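Local coordinates for protein uridylate kinase (Bacillus anthracis, PDB 2JJX) that probably phosphorylates UMP to UDP with ATP in pyrimidine biosynthesis, and binds ATP at an allosteric site, at residues V147-I158 with M205-Y216. Sequence-based numbering, arbitrary orientation.
Sequences VTTDYPSVQRAI and MDQAALLLARDY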
loop_
_atom_site.group_PDB
_atom_site.type_symbol
_atom_site.label_atom_id
_atom_site.label_comp_id
_atom_site.label_asym_id
_atom_site.label_seq_id
_atom_site.Cartn_x
_atom_site.Cartn_y
_atom_site.Cartn_z
ATOM N N VAL A 147 22.837 9.722 -0.321
ATOM C CA VAL A 147 22.613 11.159 -0.339
ATOM C C VAL A 147 22.430 11.733 1.056
ATOM O O VAL A 147 22.030 11.055 1.989
ATOM C CB VAL A 147 21.414 11.479 -1.200
ATOM C CG1 VAL A 147 20.241 11.798 -0.337
ATOM C CG2 VAL A 147 21.735 12.600 -2.115
ATOM N N THR A 148 22.788 12.998 1.190
ATOM C CA THR A 148 22.722 13.737 2.443
ATOM C C THR A 148 21.411 14.518 2.480
ATOM O O THR A 148 20.706 14.642 1.484
ATOM C CB THR A 148 23.904 14.729 2.512
ATOM O OG1 THR A 148 25.143 14.023 2.413
ATOM C CG2 THR A 148 23.882 15.527 3.794
ATOM N N THR A 149 21.173 15.178 3.598
ATOM C CA THR A 149 20.028 16.062 3.761
ATOM C C THR A 149 20.018 17.189 2.719
ATOM O O THR A 149 18.963 17.692 2.358
ATOM C CB THR A 149 20.077 16.682 5.176
ATOM O OG1 THR A 149 20.278 15.655 6.156
ATOM C CG2 THR A 149 18.814 17.442 5.498
ATOM N N ASP A 150 21.198 17.664 2.323
ATOM C CA ASP A 150 21.325 18.806 1.418
ATOM C C ASP A 150 20.531 18.603 0.152
ATOM O O ASP A 150 19.740 19.459 -0.219
ATOM C CB ASP A 150 22.784 19.043 1.014
ATOM C CG ASP A 150 23.721 19.159 2.210
ATOM O OD1 ASP A 150 23.258 19.163 3.372
ATOM O OD2 ASP A 150 24.946 19.250 1.988
ATOM N N TYR A 151 20.814 17.505 -0.542
ATOM C CA TYR A 151 20.239 17.212 -1.851
ATOM C C TYR A 151 18.726 17.165 -1.907
ATOM O O TYR A 151 18.121 17.813 -2.764
ATOM C CB TYR A 151 20.834 15.928 -2.446
ATOM C CG TYR A 151 20.321 15.635 -3.837
ATOM C CD1 TYR A 151 20.851 16.296 -4.945
ATOM C CD2 TYR A 151 19.190 14.862 -4.024
ATOM C CE1 TYR A 151 20.294 16.159 -6.207
ATOM C CE2 TYR A 151 18.625 14.706 -5.280
ATOM C CZ TYR A 151 19.195 15.337 -6.376
ATOM O OH TYR A 151 18.671 15.145 -7.642
ATOM N N PRO A 152 18.103 16.297 -1.083
ATOM C CA PRO A 152 16.644 16.208 -1.072
ATOM C C PRO A 152 15.960 17.511 -0.735
ATOM O O PRO A 152 14.756 17.674 -0.943
ATOM C CB PRO A 152 16.381 15.246 0.092
ATOM C CG PRO A 152 17.656 14.493 0.304
ATOM C CD PRO A 152 18.682 15.006 -0.671
ATOM N N SER A 153 16.664 18.320 0.037
ATOM C CA SER A 153 16.074 19.539 0.535
ATOM C C SER A 153 16.054 20.523 -0.611
ATOM O O SER A 153 15.073 21.231 -0.786
ATOM C CB SER A 153 16.819 20.056 1.770
ATOM O OG SER A 153 18.054 20.614 1.367
ATOM N N VAL A 154 17.062 20.485 -1.477
ATOM C CA VAL A 154 17.009 21.366 -2.642
ATOM C C VAL A 154 16.013 20.848 -3.659
ATOM O O VAL A 154 15.304 21.618 -4.331
ATOM C CB VAL A 154 18.352 21.786 -3.250
ATOM C CG1 VAL A 154 19.535 21.160 -2.555
ATOM C CG2 VAL A 154 18.372 21.524 -4.719
ATOM N N GLN A 155 15.904 19.528 -3.713
ATOM C CA GLN A 155 14.994 18.901 -4.661
ATOM C C GLN A 155 13.571 19.270 -4.294
ATOM O O GLN A 155 12.867 19.838 -5.111
ATOM C CB GLN A 155 15.205 17.399 -4.710
ATOM C CG GLN A 155 13.945 16.636 -4.895
ATOM C CD GLN A 155 14.213 15.154 -4.999
ATOM O OE1 GLN A 155 15.350 14.734 -5.194
ATOM N NE2 GLN A 155 13.166 14.355 -4.871
ATOM N N ARG A 156 13.203 19.102 -3.024
ATOM C CA ARG A 156 11.901 19.552 -2.504
ATOM C C ARG A 156 11.676 21.073 -2.650
ATOM O O ARG A 156 10.544 21.516 -2.890
ATOM C CB ARG A 156 11.722 19.138 -1.044
ATOM C CG ARG A 156 11.838 17.662 -0.777
ATOM C CD ARG A 156 10.458 16.975 -0.806
ATOM N NE ARG A 156 10.450 15.841 -1.734
ATOM C CZ ARG A 156 10.213 14.585 -1.377
ATOM N NH1 ARG A 156 9.900 14.304 -0.111
ATOM N NH2 ARG A 156 10.242 13.618 -2.292
ATOM N N ALA A 157 12.733 21.872 -2.507
ATOM C CA ALA A 157 12.595 23.324 -2.697
ATOM C C ALA A 157 12.101 23.587 -4.125
ATOM O O ALA A 157 11.062 24.206 -4.319
ATOM C CB ALA A 157 13.952 24.073 -2.429
ATOM N N ILE A 158 12.822 23.064 -5.114
ATOM C CA ILE A 158 12.457 23.234 -6.523
ATOM C C ILE A 158 11.044 22.703 -6.783
ATOM O O ILE A 158 10.188 23.395 -7.326
ATOM C CB ILE A 158 13.501 22.654 -7.495
ATOM C CG1 ILE A 158 14.889 23.271 -7.300
ATOM C CG2 ILE A 158 13.058 22.773 -8.937
ATOM C CD1 ILE A 158 15.991 22.399 -7.838
ATOM N N MET A 205 28.201 22.447 0.935
ATOM C CA MET A 205 27.011 21.639 0.734
ATOM C C MET A 205 27.308 20.667 -0.414
ATOM O O MET A 205 28.175 20.931 -1.226
ATOM C CB MET A 205 25.800 22.535 0.413
ATOM C CG MET A 205 25.169 22.327 -0.962
ATOM S SD MET A 205 23.699 23.383 -1.185
ATOM C CE MET A 205 22.599 22.687 0.024
ATOM N N ASP A 206 26.650 19.514 -0.431
ATOM C CA ASP A 206 26.819 18.515 -1.483
ATOM C C ASP A 206 27.047 19.159 -2.845
ATOM O O ASP A 206 26.346 20.093 -3.214
ATOM C CB ASP A 206 25.530 17.705 -1.596
ATOM C CG ASP A 206 25.717 16.268 -1.225
ATOM O OD1 ASP A 206 26.878 15.824 -1.184
ATOM O OD2 ASP A 206 24.703 15.574 -0.997
ATOM N N GLN A 207 27.969 18.609 -3.623
ATOM C CA GLN A 207 28.115 19.033 -4.999
ATOM C C GLN A 207 26.773 18.785 -5.701
ATOM O O GLN A 207 26.229 19.668 -6.373
ATOM C CB GLN A 207 29.248 18.250 -5.681
ATOM C CG GLN A 207 30.631 18.664 -5.183
ATOM C CD GLN A 207 31.805 18.033 -5.939
ATOM O OE1 GLN A 207 31.800 17.921 -7.173
ATOM N NE2 GLN A 207 32.882 17.767 -5.205
ATOM N N ALA A 208 26.229 17.579 -5.525
ATOM C CA ALA A 208 24.983 17.208 -6.204
ATOM C C ALA A 208 23.837 18.176 -5.903
ATOM O O ALA A 208 23.007 18.471 -6.770
ATOM C CB ALA A 208 24.576 15.797 -5.876
ATOM N N ALA A 209 23.804 18.673 -4.670
ATOM C CA ALA A 209 22.742 19.572 -4.257
ATOM C C ALA A 209 22.970 20.948 -4.877
ATOM O O ALA A 209 22.058 21.587 -5.375
ATOM C CB ALA A 209 22.677 19.645 -2.755
ATOM N N LEU A 210 24.240 21.314 -4.943
ATOM C CA LEU A 210 24.738 22.552 -5.520
ATOM C C LEU A 210 24.428 22.635 -7.009
ATOM O O LEU A 210 24.032 23.676 -7.519
ATOM C CB LEU A 210 26.257 22.508 -5.388
ATOM C CG LEU A 210 26.970 23.824 -5.170
ATOM C CD1 LEU A 210 27.593 24.234 -6.514
ATOM C CD2 LEU A 210 25.894 24.800 -4.681
ATOM N N LEU A 211 24.717 21.549 -7.716
ATOM C CA LEU A 211 24.527 21.472 -9.157
ATOM C C LEU A 211 23.053 21.615 -9.485
ATOM O O LEU A 211 22.691 22.294 -10.432
ATOM C CB LEU A 211 25.023 20.112 -9.659
ATOM C CG LEU A 211 26.454 19.993 -10.222
ATOM C CD1 LEU A 211 27.478 20.946 -9.575
ATOM C CD2 LEU A 211 26.940 18.548 -10.204
ATOM N N LEU A 212 22.212 20.947 -8.705
ATOM C CA LEU A 212 20.773 20.937 -8.901
ATOM C C LEU A 212 20.252 22.351 -8.793
ATOM O O LEU A 212 19.522 22.840 -9.658
ATOM C CB LEU A 212 20.124 20.119 -7.787
ATOM C CG LEU A 212 18.925 19.287 -8.227
ATOM C CD1 LEU A 212 17.950 19.177 -7.083
ATOM C CD2 LEU A 212 18.290 19.896 -9.472
ATOM N N ALA A 213 20.556 22.953 -7.653
ATOM C CA ALA A 213 20.161 24.311 -7.376
ATOM C C ALA A 213 20.675 25.229 -8.482
ATOM O O ALA A 213 19.976 26.135 -8.913
ATOM C CB ALA A 213 20.743 24.714 -6.024
ATOM N N ARG A 214 21.882 24.964 -8.975
ATOM C CA ARG A 214 22.474 25.793 -10.026
ATOM C C ARG A 214 21.737 25.597 -11.351
ATOM O O ARG A 214 21.446 26.553 -12.060
ATOM C CB ARG A 214 23.966 25.481 -10.189
ATOM C CG ARG A 214 24.646 26.055 -11.427
ATOM C CD ARG A 214 24.759 25.000 -12.526
ATOM N NE ARG A 214 26.117 24.491 -12.707
ATOM C CZ ARG A 214 26.385 23.223 -13.008
ATOM N NH1 ARG A 214 25.402 22.336 -13.106
ATOM N NH2 ARG A 214 27.633 22.833 -13.216
ATOM N N ASP A 215 21.337 24.365 -11.626
ATOM C CA ASP A 215 20.588 24.055 -12.838
ATOM C C ASP A 215 19.194 24.671 -12.868
ATOM O O ASP A 215 18.699 25.033 -13.937
ATOM C CB ASP A 215 20.542 22.540 -13.086
ATOM C CG ASP A 215 21.893 21.988 -13.504
ATOM O OD1 ASP A 215 22.891 22.737 -13.509
ATOM O OD2 ASP A 215 21.970 20.798 -13.842
ATOM N N TYR A 216 18.544 24.739 -11.707
ATOM C CA TYR A 216 17.185 25.266 -11.634
ATOM C C TYR A 216 17.146 26.686 -11.112
ATOM O O TYR A 216 16.084 27.241 -10.877
ATOM C CB TYR A 216 16.311 24.371 -10.766
ATOM C CG TYR A 216 15.873 23.143 -11.504
ATOM C CD1 TYR A 216 14.650 23.116 -12.154
ATOM C CD2 TYR A 216 16.752 22.081 -11.699
ATOM C CE1 TYR A 216 14.300 22.054 -12.944
ATOM C CE2 TYR A 216 16.399 21.018 -12.504
ATOM C CZ TYR A 216 15.189 21.029 -13.135
ATOM O OH TYR A 216 14.816 19.937 -13.874
#
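Tyr151 turns its ring edge to helix 207-216, where the Ala208-Ala209 peptide lies close to the ring plane. Its CG stands anti to the backbone N (chi1 -177°), bringing the ring edge up to that peptide. Tyr151 CE1 lies 3.9 Å from Leu212 CD1, and the side chains cross at about a right angle. The ring of Tyr216 is approached obliquely by Ile158 CG2, with Leu212 O in plane at its edge, while Ile158 CD1 packs 3.5 Å from Tyr216 CB. Phe146 of the second subunit also meets this ring.

Leu212 is a knob in a hole of Tyr151, Val154, Gln155 and Ile158. The methyl of Ala209 lies 3.6 Å from Tyr151 CA, and this small residue allows a close approach. Asp150 OD2 accepts a nearly straight bond (3.0 Å, 168°) through its anti lone pair from N of Asp206, the N-cap residue of helix 207-216.

The helix axes approach to 8.2 Å, nearly parallel at 16°. Helix 150-160 leads into strand 164-169 and helix 207-216 into strand 220-224, its parallel neighbour in the sheet. Such side-by-side helices over the parallel part of a mixed sheet are characteristic of the alpha/beta amino acid kinase fold.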